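Local coordinates for protein dihydroneopterin aldolase (Burkholderia thailandensis, PDB 3V9O) that belongs to the dihydroneopterin aldolase family and binds guanine in a pocket between subunits of its four-chain assembly, at residues H30-A38 and V86-L97; L106-S117 and G131-D139. One frame throughout, in Å; residues are numbered along the deposited sequence. Where two conformers were deposited one is given.

Contact 1: residues H30-A38 and V86-L97; sequences HEVYMNIGA and VARGHIHLQETL. With GUN (guanine), chain G; SO4 (sulfate ion), chain H; EDO (1,2-ethanediol), chain F.
Where G37 meets H92 the two backbones come to 4.5 Å between CA atoms, and from there the segments spread apart toward M34 and V86. This is the end of the first strand of a tunnelling fold (T-fold), set against the linker between the two helices that pack on its antiparallel sheet. G37 and H92 exchange two weak hydrogen bonds, G37 N to H92 O and H92 ND1 to G37 O. Just before them, the CA-H of I36 points almost straight at I91 O, with CA and O 3.3 Å apart.

M34 carries the apolar part. M34 SD meets L97 CD2 tip to tip at 3.8 Å; beyond the sulfur the chain bends (chi3 -63°) and carries CE to I91 CD1, the two side chains crossing at about a right angle. Nearer the backbone, V86 CG1 rests on M34 CB, and V32 and V86 pass alongside each other through their CG2 methyls.

A water joins N35 O to I91 N, and a sulfate beside it is held by N35 ND2 and H90 N. D67 of the second subunit accepts bonds from the backbone N of H92 and L93, fixing the linker as it enters helix 94-106. Beyond it, A38 CB touches L93 CD2 (3.9 Å) at the guanine pocket. Q94 N donates to guanine O6 at 2.8 Å, and the E95 carboxylate takes guanine N1 on OE1 and N2 on OE2 (2.7 Å).

Contact 2: residues L106-S117 and G131-D139; sequences LAHDAVRAVRVS and GVEVFRIKD. With EDO (1,2-ethanediol), chain B.
R115 and F135 sit opposite each other as a non-hydrogen-bonded pair of an antiparallel hairpin, and the arginine's aliphatic stem lies on the ring. R115 CB stands 4.0 Å from the F135 centroid, only 10° off the ring normal, a CH-pi contact over the face, while A113 CB approaches the same ring at its edge. Past this point the R115 chain turns at chi3 (69°) and crosses E133. R115 NH1 forms a salt bridge with E133 OE2 at a short 2.5 Å, meeting it on the anti side, somewhat out of the carboxylate plane, and the guanidinium and carboxylate planes stand 75° apart. Both groups have further partners: D54 takes R115 NE, and R24 of the second subunit binds E133 OE1.

At the other end, K138 stretches fully extended back across the loop before the strand. Its NZ donates in the carbonyl plane to both L106 O (2.9 Å) and V111 O (2.8 Å), tying the loop's two ends together, while K138 N bonds R112 O. L106 CD1 packs on R136 CB at 3.7 Å. The pairs V114-R136 and V116-V134 supply the regular backbone ladder between.

R112 and A113 both face F56, a classic beta bulge against strand 47-58. V116 and V134 point to the face opposite R115 and F135, onto helix 94-106, and beyond G131-E133 a strand of the second subunit continues the sheet.

How the contacts relate
Strand 22-34 leads into contact 1, and the chain then runs through strand 47-58 and helix 76-87 before 86-97 returns to close that long loop. Helix 94-106 then carries the chain to the far end of the sheet, where the much shorter loop of contact 2 opens, closing when 131-139 runs back along 106-117. The two loops follow one another in series, neither nesting nor crossing, with contact centres about 19 Å apart. Contact 1 ties the strand at one edge of this chain's sheet to the linker between the two helices; contact 2 joins the last two strands. They meet where Q94 CB packs on V132 CG2, near the guanine, and both reach the second subunit.

Contact 1: residues H30-A38 and V86-L97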
loop_
_atom_site.group_PDB
_atom_site.type_symbol
_atom_site.label_atom_id
_atom_site.label_comp_id
_atom_site.label_asym_id
_atom_site.label_seq_id
_atom_site.Cartn_x
_atom_site.Cartn_y
_atom_site.Cartn_z
ATOM N N HIS A 30 -6.246 8.286 13.057
ATOM C CA HIS A 30 -6.914 8.858 14.195
ATOM C C HIS A 30 -5.883 8.975 15.303
ATOM O O HIS A 30 -5.376 7.986 15.796
ATOM C CB HIS A 30 -8.067 7.930 14.610
ATOM C CG HIS A 30 -8.761 8.347 15.848
ATOM N ND1 HIS A 30 -8.834 9.649 16.265
ATOM C CD2 HIS A 30 -9.493 7.628 16.739
ATOM C CE1 HIS A 30 -9.539 9.723 17.387
ATOM N NE2 HIS A 30 -9.927 8.505 17.703
ATOM N N GLU A 31 -5.583 10.189 15.715
ATOM C CA GLU A 31 -4.631 10.410 16.812
ATOM C C GLU A 31 -5.381 10.570 18.136
ATOM O O GLU A 31 -6.413 11.216 18.241
ATOM C CB GLU A 31 -3.753 11.625 16.545
ATOM C CG GLU A 31 -4.406 12.957 16.601
ATOM C CD GLU A 31 -3.437 14.088 16.681
ATOM O OE1 GLU A 31 -2.215 13.916 16.437
ATOM O OE2 GLU A 31 -3.891 15.202 16.998
ATOM N N VAL A 32 -4.748 9.972 19.157
ATOM C CA VAL A 32 -5.187 10.162 20.528
ATOM C C VAL A 32 -3.963 10.403 21.393
ATOM O O VAL A 32 -2.821 10.040 21.039
ATOM C CB VAL A 32 -5.965 8.930 21.066
ATOM C CG1 VAL A 32 -7.250 8.660 20.246
ATOM C CG2 VAL A 32 -5.099 7.675 21.149
ATOM N N TYR A 33 -4.176 11.010 22.554
ATOM C CA TYR A 33 -3.143 11.177 23.536
ATOM C C TYR A 33 -3.599 10.383 24.759
ATOM O O TYR A 33 -4.746 10.543 25.218
ATOM C CB TYR A 33 -2.939 12.651 23.896
ATOM C CG TYR A 33 -2.316 13.461 22.764
ATOM C CD1 TYR A 33 -3.120 14.041 21.801
ATOM C CD2 TYR A 33 -0.920 13.597 22.660
ATOM C CE1 TYR A 33 -2.548 14.792 20.763
ATOM C CE2 TYR A 33 -0.355 14.340 21.633
ATOM C CZ TYR A 33 -1.191 14.924 20.707
ATOM O OH TYR A 33 -0.602 15.697 19.684
ATOM N N MET A 34 -2.717 9.516 25.243
ATOM C CA MET A 34 -3.122 8.669 26.359
ATOM C C MET A 34 -1.882 8.229 27.120
ATOM O O MET A 34 -0.727 8.321 26.628
ATOM C CB MET A 34 -3.906 7.452 25.840
ATOM C CG MET A 34 -3.010 6.590 24.948
ATOM S SD MET A 34 -3.863 5.197 24.173
ATOM C CE MET A 34 -4.310 4.307 25.446
ATOM N N ASN A 35 -2.091 7.719 28.338
ATOM C CA ASN A 35 -1.007 7.089 29.062
ATOM C C ASN A 35 -0.885 5.663 28.537
ATOM O O ASN A 35 -1.877 4.951 28.455
ATOM C CB ASN A 35 -1.318 7.151 30.556
ATOM C CG ASN A 35 -1.211 8.567 31.079
ATOM O OD1 ASN A 35 -0.204 9.238 30.870
ATOM N ND2 ASN A 35 -2.286 9.054 31.694
ATOM N N ILE A 36 0.304 5.317 28.053
ATOM C CA ILE A 36 0.536 4.006 27.471
ATOM C C ILE A 36 2.022 3.758 27.576
ATOM O O ILE A 36 2.832 4.691 27.459
ATOM C CB ILE A 36 0.096 3.928 26.035
ATOM C CG1 ILE A 36 0.242 2.494 25.502
ATOM C CG2 ILE A 36 0.842 4.969 25.136
ATOM C CD1 ILE A 36 -0.500 2.307 24.181
ATOM N N GLY A 37 2.418 2.547 27.916
ATOM C CA GLY A 37 3.828 2.299 28.058
ATOM C C GLY A 37 4.001 1.115 28.937
ATOM O O GLY A 37 3.356 1.054 30.009
ATOM N N ALA A 38 4.863 0.193 28.485
ATOM C CA ALA A 38 5.307 -0.968 29.262
ATOM C C ALA A 38 6.425 -0.599 30.229
ATOM O O ALA A 38 6.170 -0.178 31.354
ATOM C CB ALA A 38 5.781 -2.073 28.343
ATOM N N VAL A 86 -9.878 3.630 24.668
ATOM C CA VAL A 86 -8.856 4.531 25.240
ATOM C C VAL A 86 -9.348 5.019 26.602
ATOM O O VAL A 86 -8.542 5.122 27.570
ATOM C CB VAL A 86 -8.608 5.697 24.255
ATOM C CG1 VAL A 86 -7.784 6.806 24.891
ATOM C CG2 VAL A 86 -7.928 5.205 23.020
ATOM N N ALA A 87 -10.654 5.241 26.756
ATOM C CA ALA A 87 -11.203 5.809 27.982
ATOM C C ALA A 87 -11.162 4.845 29.169
ATOM O O ALA A 87 -11.343 5.257 30.332
ATOM C CB ALA A 87 -12.658 6.255 27.736
ATOM N N ARG A 88 -10.948 3.559 28.902
ATOM C CA ARG A 88 -10.840 2.570 29.996
ATOM C C ARG A 88 -9.573 2.739 30.827
ATOM O O ARG A 88 -9.496 2.255 31.961
ATOM C CB ARG A 88 -10.915 1.138 29.466
ATOM C CG ARG A 88 -12.229 0.798 28.772
ATOM C CD ARG A 88 -12.178 -0.595 28.198
ATOM N NE ARG A 88 -13.244 -0.850 27.227
ATOM C CZ ARG A 88 -13.135 -1.703 26.218
ATOM N NH1 ARG A 88 -12.003 -2.364 26.035
ATOM N NH2 ARG A 88 -14.147 -1.887 25.380
ATOM N N GLY A 89 -8.574 3.420 30.281
ATOM C CA GLY A 89 -7.379 3.700 31.048
ATOM C C GLY A 89 -6.572 2.441 31.340
ATOM O O GLY A 89 -6.954 1.320 30.973
ATOM N N HIS A 90 -5.425 2.631 31.975
ATOM C CA HIS A 90 -4.603 1.506 32.428
ATOM C C HIS A 90 -4.046 0.580 31.354
ATOM O O HIS A 90 -3.822 -0.612 31.606
ATOM C CB HIS A 90 -5.365 0.686 33.492
ATOM C CG HIS A 90 -5.960 1.522 34.586
ATOM N ND1 HIS A 90 -7.313 1.780 34.679
ATOM C CD2 HIS A 90 -5.382 2.178 35.621
ATOM C CE1 HIS A 90 -7.544 2.549 35.729
ATOM N NE2 HIS A 90 -6.390 2.807 36.318
ATOM N N ILE A 91 -3.795 1.120 30.163
ATOM C CA ILE A 91 -3.206 0.367 29.050
ATOM C C ILE A 91 -1.670 0.538 29.067
ATOM O O ILE A 91 -1.146 1.666 29.013
ATOM C CB ILE A 91 -3.886 0.870 27.758
ATOM C CG1 ILE A 91 -5.392 0.564 27.857
ATOM C CG2 ILE A 91 -3.295 0.245 26.488
ATOM C CD1 ILE A 91 -6.310 1.507 27.028
ATOM N N HIS A 92 -0.943 -0.582 29.152
ATOM C CA HIS A 92 0.516 -0.648 29.019
ATOM C C HIS A 92 1.077 -1.030 27.618
ATOM O O HIS A 92 1.992 -0.377 27.098
ATOM C CB HIS A 92 1.059 -1.609 30.045
ATOM C CG HIS A 92 0.693 -1.217 31.438
ATOM N ND1 HIS A 92 1.544 -0.501 32.249
ATOM C CD2 HIS A 92 -0.465 -1.356 32.126
ATOM C CE1 HIS A 92 0.945 -0.275 33.409
ATOM N NE2 HIS A 92 -0.276 -0.781 33.360
ATOM N N LEU A 93 0.512 -2.066 27.006
ATOM C CA LEU A 93 0.988 -2.553 25.711
ATOM C C LEU A 93 0.125 -2.099 24.562
ATOM O O LEU A 93 -1.118 -2.016 24.672
ATOM C CB LEU A 93 0.961 -4.098 25.722
ATOM C CG LEU A 93 1.770 -4.799 26.769
ATOM C CD1 LEU A 93 1.547 -6.305 26.654
ATOM C CD2 LEU A 93 3.200 -4.436 26.523
ATOM N N GLN A 94 0.736 -1.868 23.398
ATOM C CA GLN A 94 -0.021 -1.591 22.181
ATOM C C GLN A 94 -0.949 -2.758 21.853
ATOM O O GLN A 94 -2.077 -2.507 21.423
ATOM C CB GLN A 94 0.906 -1.334 20.987
ATOM C CG GLN A 94 1.677 -0.007 21.114
ATOM C CD GLN A 94 2.133 0.497 19.755
ATOM O OE1 GLN A 94 1.368 0.575 18.807
ATOM N NE2 GLN A 94 3.419 0.862 19.629
ATOM N N GLU A 95 -0.528 -4.002 22.050
ATOM C CA GLU A 95 -1.394 -5.151 21.785
ATOM C C GLU A 95 -2.680 -5.063 22.579
ATOM O O GLU A 95 -3.734 -5.387 22.049
ATOM C CB GLU A 95 -0.714 -6.464 22.152
ATOM C CG GLU A 95 0.390 -6.913 21.163
ATOM C CD GLU A 95 1.756 -6.251 21.372
ATOM O OE1 GLU A 95 1.920 -5.239 22.093
ATOM O OE2 GLU A 95 2.717 -6.779 20.788
ATOM N N THR A 96 -2.599 -4.618 23.824
ATOM C CA THR A 96 -3.826 -4.524 24.646
ATOM C C THR A 96 -4.834 -3.572 24.005
ATOM O O THR A 96 -6.010 -3.909 23.869
ATOM C CB THR A 96 -3.465 -4.105 26.019
ATOM O OG1 THR A 96 -2.628 -5.126 26.595
ATOM C CG2 THR A 96 -4.687 -3.930 26.894
ATOM N N LEU A 97 -4.385 -2.427 23.522
ATOM C CA LEU A 97 -5.283 -1.463 22.904
ATOM C C LEU A 97 -5.740 -1.959 21.559
ATOM O O LEU A 97 -6.953 -1.882 21.266
ATOM C CB LEU A 97 -4.515 -0.137 22.765
ATOM C CG LEU A 97 -5.321 0.971 22.063
ATOM C CD1 LEU A 97 -6.560 1.347 22.803
ATOM C CD2 LEU A 97 -4.414 2.249 21.833
HETATM N N9 GUN G . 8.129 -2.934 23.809
HETATM C C8 GUN G . 7.816 -1.786 24.524
HETATM N N7 GUN G . 6.438 -1.486 24.498
HETATM C C5 GUN G . 5.922 -2.555 23.790
HETATM C C6 GUN G . 4.539 -2.868 23.387
HETATM O O6 GUN G . 3.541 -2.188 23.673
HETATM N N1 GUN G . 4.370 -4.036 22.645
HETATM C C2 GUN G . 5.439 -4.823 22.221
HETATM N N2 GUN G . 5.203 -5.916 21.422
HETATM N N3 GUN G . 6.760 -4.535 22.596
HETATM C C4 GUN G . 6.920 -3.395 23.357
HETATM S S SO4 H . -4.942 6.496 33.192
HETATM O O1 SO4 H . -4.390 6.885 34.493
HETATM O O2 SO4 H . -6.359 6.156 33.338
HETATM O O3 SO4 H . -4.800 7.631 32.276
HETATM O O4 SO4 H . -4.237 5.321 32.665
HETATM C C1 EDO F . -8.113 -2.378 27.566
HETATM O O1 EDO F . -9.308 -3.158 27.551
HETATM C C2 EDO F . -8.228 -1.328 26.469
HETATM O O2 EDO F . -9.621 -0.997 26.297
HETATM O O HOH W 1 -4.173 4.082 29.559
#

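Contact 2: residues L106-S117 and G131-D139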
loop_
_atom_site.group_PDB
_atom_site.type_symbol
_atom_site.label_atom_id
_atom_site.label_comp_id
_atom_site.label_asym_id
_atom_site.label_seq_id
_atom_site.Cartn_x
_atom_site.Cartn_y
_atom_site.Cartn_z
ATOM N N LEU A 106 -15.597 -6.027 16.005
ATOM C CA LEU A 106 -16.134 -7.302 15.532
ATOM C C LEU A 106 -17.461 -7.598 16.168
ATOM O O LEU A 106 -18.196 -8.439 15.647
ATOM C CB LEU A 106 -15.194 -8.438 15.875
ATOM C CG LEU A 106 -14.012 -8.480 14.938
ATOM C CD1 LEU A 106 -12.922 -9.367 15.620
ATOM C CD2 LEU A 106 -14.370 -8.979 13.527
ATOM N N ALA A 107 -17.826 -6.956 17.285
ATOM C CA ALA A 107 -19.023 -7.359 18.035
ATOM C C ALA A 107 -20.294 -6.728 17.475
ATOM O O ALA A 107 -21.107 -6.153 18.198
ATOM C CB ALA A 107 -18.844 -7.022 19.545
ATOM N N HIS A 108 -20.480 -6.812 16.149
ATOM C CA HIS A 108 -21.590 -6.169 15.440
ATOM C C HIS A 108 -21.999 -7.136 14.343
ATOM O O HIS A 108 -21.143 -7.685 13.623
ATOM C CB HIS A 108 -21.204 -4.826 14.847
ATOM C CG HIS A 108 -20.810 -3.821 15.865
ATOM N ND1 HIS A 108 -21.728 -3.111 16.627
ATOM C CD2 HIS A 108 -19.584 -3.510 16.343
ATOM C CE1 HIS A 108 -21.063 -2.376 17.511
ATOM N NE2 HIS A 108 -19.760 -2.599 17.356
ATOM N N ASP A 109 -23.289 -7.390 14.206
ATOM C CA ASP A 109 -23.771 -8.347 13.227
ATOM C C ASP A 109 -23.335 -8.044 11.786
ATOM O O ASP A 109 -23.143 -8.953 10.977
ATOM C CB ASP A 109 -25.270 -8.402 13.287
ATOM C CG ASP A 109 -25.764 -9.026 14.578
ATOM O OD1 ASP A 109 -25.975 -8.256 15.499
ATOM O OD2 ASP A 109 -25.977 -10.244 14.622
ATOM N N ALA A 110 -23.253 -6.766 11.427
ATOM C CA ALA A 110 -22.984 -6.448 10.023
ATOM C C ALA A 110 -21.496 -6.288 9.761
ATOM O O ALA A 110 -21.167 -5.836 8.632
ATOM C CB ALA A 110 -23.772 -5.194 9.625
ATOM N N VAL A 111 -20.599 -6.583 10.729
ATOM C CA VAL A 111 -19.164 -6.521 10.489
ATOM C C VAL A 111 -18.663 -7.938 10.176
ATOM O O VAL A 111 -18.814 -8.877 11.000
ATOM C CB VAL A 111 -18.466 -5.903 11.691
ATOM C CG1 VAL A 111 -16.944 -5.990 11.551
ATOM C CG2 VAL A 111 -18.900 -4.395 11.842
ATOM N N ARG A 112 -18.050 -8.115 9.009
ATOM C CA ARG A 112 -17.447 -9.365 8.557
ATOM C C ARG A 112 -16.002 -9.471 9.007
ATOM O O ARG A 112 -15.504 -10.547 9.303
ATOM C CB ARG A 112 -17.500 -9.392 7.048
ATOM C CG ARG A 112 -16.661 -10.443 6.315
ATOM C CD ARG A 112 -17.354 -11.786 6.358
ATOM N NE ARG A 112 -18.780 -11.774 5.978
ATOM C CZ ARG A 112 -19.242 -11.768 4.718
ATOM N NH1 ARG A 112 -18.396 -11.776 3.684
ATOM N NH2 ARG A 112 -20.562 -11.775 4.497
ATOM N N ALA A 113 -15.266 -8.336 9.016
ATOM C CA ALA A 113 -13.835 -8.356 9.340
ATOM C C ALA A 113 -13.374 -6.990 9.789
ATOM O O ALA A 113 -14.056 -5.984 9.443
ATOM C CB ALA A 113 -12.990 -8.780 8.139
ATOM N N VAL A 114 -12.261 -6.945 10.493
ATOM C CA VAL A 114 -11.687 -5.657 10.856
ATOM C C VAL A 114 -10.168 -5.727 10.815
ATOM O O VAL A 114 -9.556 -6.769 11.128
ATOM C CB VAL A 114 -12.269 -5.188 12.198
ATOM C CG1 VAL A 114 -11.888 -6.130 13.299
ATOM C CG2 VAL A 114 -11.801 -3.734 12.508
ATOM N N ARG A 115 -9.546 -4.627 10.383
ATOM C CA ARG A 115 -8.093 -4.472 10.453
ATOM C C ARG A 115 -7.911 -3.286 11.417
ATOM O O ARG A 115 -8.536 -2.215 11.187
ATOM C CB ARG A 115 -7.462 -4.167 9.103
ATOM C CG ARG A 115 -5.886 -4.105 9.214
ATOM C CD ARG A 115 -5.231 -3.723 7.880
ATOM N NE ARG A 115 -5.537 -2.308 7.553
ATOM C CZ ARG A 115 -4.880 -1.206 8.003
ATOM N NH1 ARG A 115 -3.837 -1.263 8.844
ATOM N NH2 ARG A 115 -5.299 0.001 7.604
ATOM N N VAL A 116 -7.068 -3.399 12.429
ATOM C CA VAL A 116 -6.735 -2.299 13.340
ATOM C C VAL A 116 -5.234 -2.258 13.509
ATOM O O VAL A 116 -4.584 -3.285 13.682
ATOM C CB VAL A 116 -7.308 -2.504 14.724
ATOM C CG1 VAL A 116 -6.970 -1.272 15.623
ATOM C CG2 VAL A 116 -8.816 -2.729 14.652
ATOM N N SER A 117 -4.664 -1.063 13.369
ATOM C CA SER A 117 -3.269 -0.831 13.745
ATOM C C SER A 117 -3.222 0.296 14.766
ATOM O O SER A 117 -3.971 1.289 14.694
ATOM C CB SER A 117 -2.334 -0.546 12.549
ATOM O OG SER A 117 -2.677 0.683 11.925
ATOM N N GLY A 131 4.661 0.009 15.577
ATOM C CA GLY A 131 3.249 -0.316 15.758
ATOM C C GLY A 131 2.966 -1.783 15.688
ATOM O O GLY A 131 3.806 -2.657 15.504
ATOM N N VAL A 132 1.665 -2.040 15.924
ATOM C CA VAL A 132 1.068 -3.376 15.986
ATOM C C VAL A 132 -0.191 -3.404 15.133
ATOM O O VAL A 132 -0.995 -2.446 15.206
ATOM C CB VAL A 132 0.708 -3.757 17.448
ATOM C CG1 VAL A 132 -0.082 -5.126 17.503
ATOM C CG2 VAL A 132 2.006 -3.741 18.297
ATOM N N GLU A 133 -0.407 -4.474 14.379
ATOM C CA GLU A 133 -1.622 -4.573 13.539
ATOM C C GLU A 133 -2.204 -5.956 13.671
ATOM O O GLU A 133 -1.478 -6.970 13.702
ATOM C CB GLU A 133 -1.252 -4.293 12.095
ATOM C CG GLU A 133 -2.465 -4.430 11.111
ATOM C CD GLU A 133 -2.021 -4.234 9.719
ATOM O OE1 GLU A 133 -1.428 -5.168 9.192
ATOM O OE2 GLU A 133 -2.185 -3.116 9.184
ATOM N N VAL A 134 -3.536 -6.006 13.715
ATOM C CA VAL A 134 -4.266 -7.262 13.594
ATOM C C VAL A 134 -5.291 -7.198 12.486
ATOM O O VAL A 134 -5.775 -6.097 12.152
ATOM C CB VAL A 134 -4.988 -7.698 14.861
ATOM C CG1 VAL A 134 -3.946 -7.863 16.009
ATOM C CG2 VAL A 134 -6.038 -6.745 15.282
ATOM N N PHE A 135 -5.646 -8.329 11.924
ATOM C CA PHE A 135 -6.684 -8.434 10.874
ATOM C C PHE A 135 -7.467 -9.689 11.184
ATOM O O PHE A 135 -6.924 -10.796 11.111
ATOM C CB PHE A 135 -6.014 -8.512 9.483
ATOM C CG PHE A 135 -6.872 -8.045 8.298
ATOM C CD1 PHE A 135 -8.240 -8.156 8.292
ATOM C CD2 PHE A 135 -6.257 -7.465 7.182
ATOM C CE1 PHE A 135 -9.007 -7.804 7.134
ATOM C CE2 PHE A 135 -7.008 -7.037 6.054
ATOM C CZ PHE A 135 -8.393 -7.208 6.052
ATOM N N ARG A 136 -8.691 -9.497 11.590
ATOM C CA ARG A 136 -9.567 -10.574 12.041
ATOM C C ARG A 136 -10.762 -10.705 11.106
ATOM O O ARG A 136 -11.457 -9.727 10.848
ATOM C CB ARG A 136 -10.068 -10.263 13.456
ATOM C CG ARG A 136 -8.999 -10.289 14.585
ATOM C CD ARG A 136 -8.427 -11.694 14.831
ATOM N NE ARG A 136 -7.366 -11.950 13.870
ATOM C CZ ARG A 136 -6.990 -13.142 13.415
ATOM N NH1 ARG A 136 -7.576 -14.261 13.830
ATOM N NH2 ARG A 136 -6.016 -13.199 12.525
ATOM N N ILE A 137 -11.030 -11.919 10.642
ATOM C CA ILE A 137 -12.181 -12.170 9.771
ATOM C C ILE A 137 -13.081 -13.169 10.429
ATOM O O ILE A 137 -12.612 -14.213 10.911
ATOM C CB ILE A 137 -11.740 -12.712 8.371
ATOM C CG1 ILE A 137 -10.788 -11.705 7.683
ATOM C CG2 ILE A 137 -12.957 -13.033 7.526
ATOM C CD1 ILE A 137 -10.385 -12.127 6.264
ATOM N N LYS A 138 -14.388 -12.907 10.459
ATOM C CA LYS A 138 -15.291 -13.915 10.991
ATOM C C LYS A 138 -15.407 -15.150 10.083
ATOM O O LYS A 138 -15.507 -15.004 8.867
ATOM C CB LYS A 138 -16.680 -13.317 11.133
ATOM C CG LYS A 138 -16.713 -12.295 12.184
ATOM C CD LYS A 138 -18.153 -11.858 12.417
ATOM C CE LYS A 138 -18.075 -10.712 13.437
ATOM N NZ LYS A 138 -19.309 -9.966 13.509
ATOM N N ASP A 139 -15.417 -16.343 10.677
ATOM C CA ASP A 139 -15.584 -17.598 9.933
ATOM C C ASP A 139 -16.973 -17.727 9.281
ATOM O O ASP A 139 -17.917 -17.012 9.647
ATOM C CB ASP A 139 -15.349 -18.796 10.865
HETATM C C1 EDO B . -22.498 -10.602 8.137
HETATM O O1 EDO B . -22.454 -11.452 6.975
HETATM C C2 EDO B . -21.075 -10.380 8.633
HETATM O O2 EDO B . -20.270 -11.585 8.650
#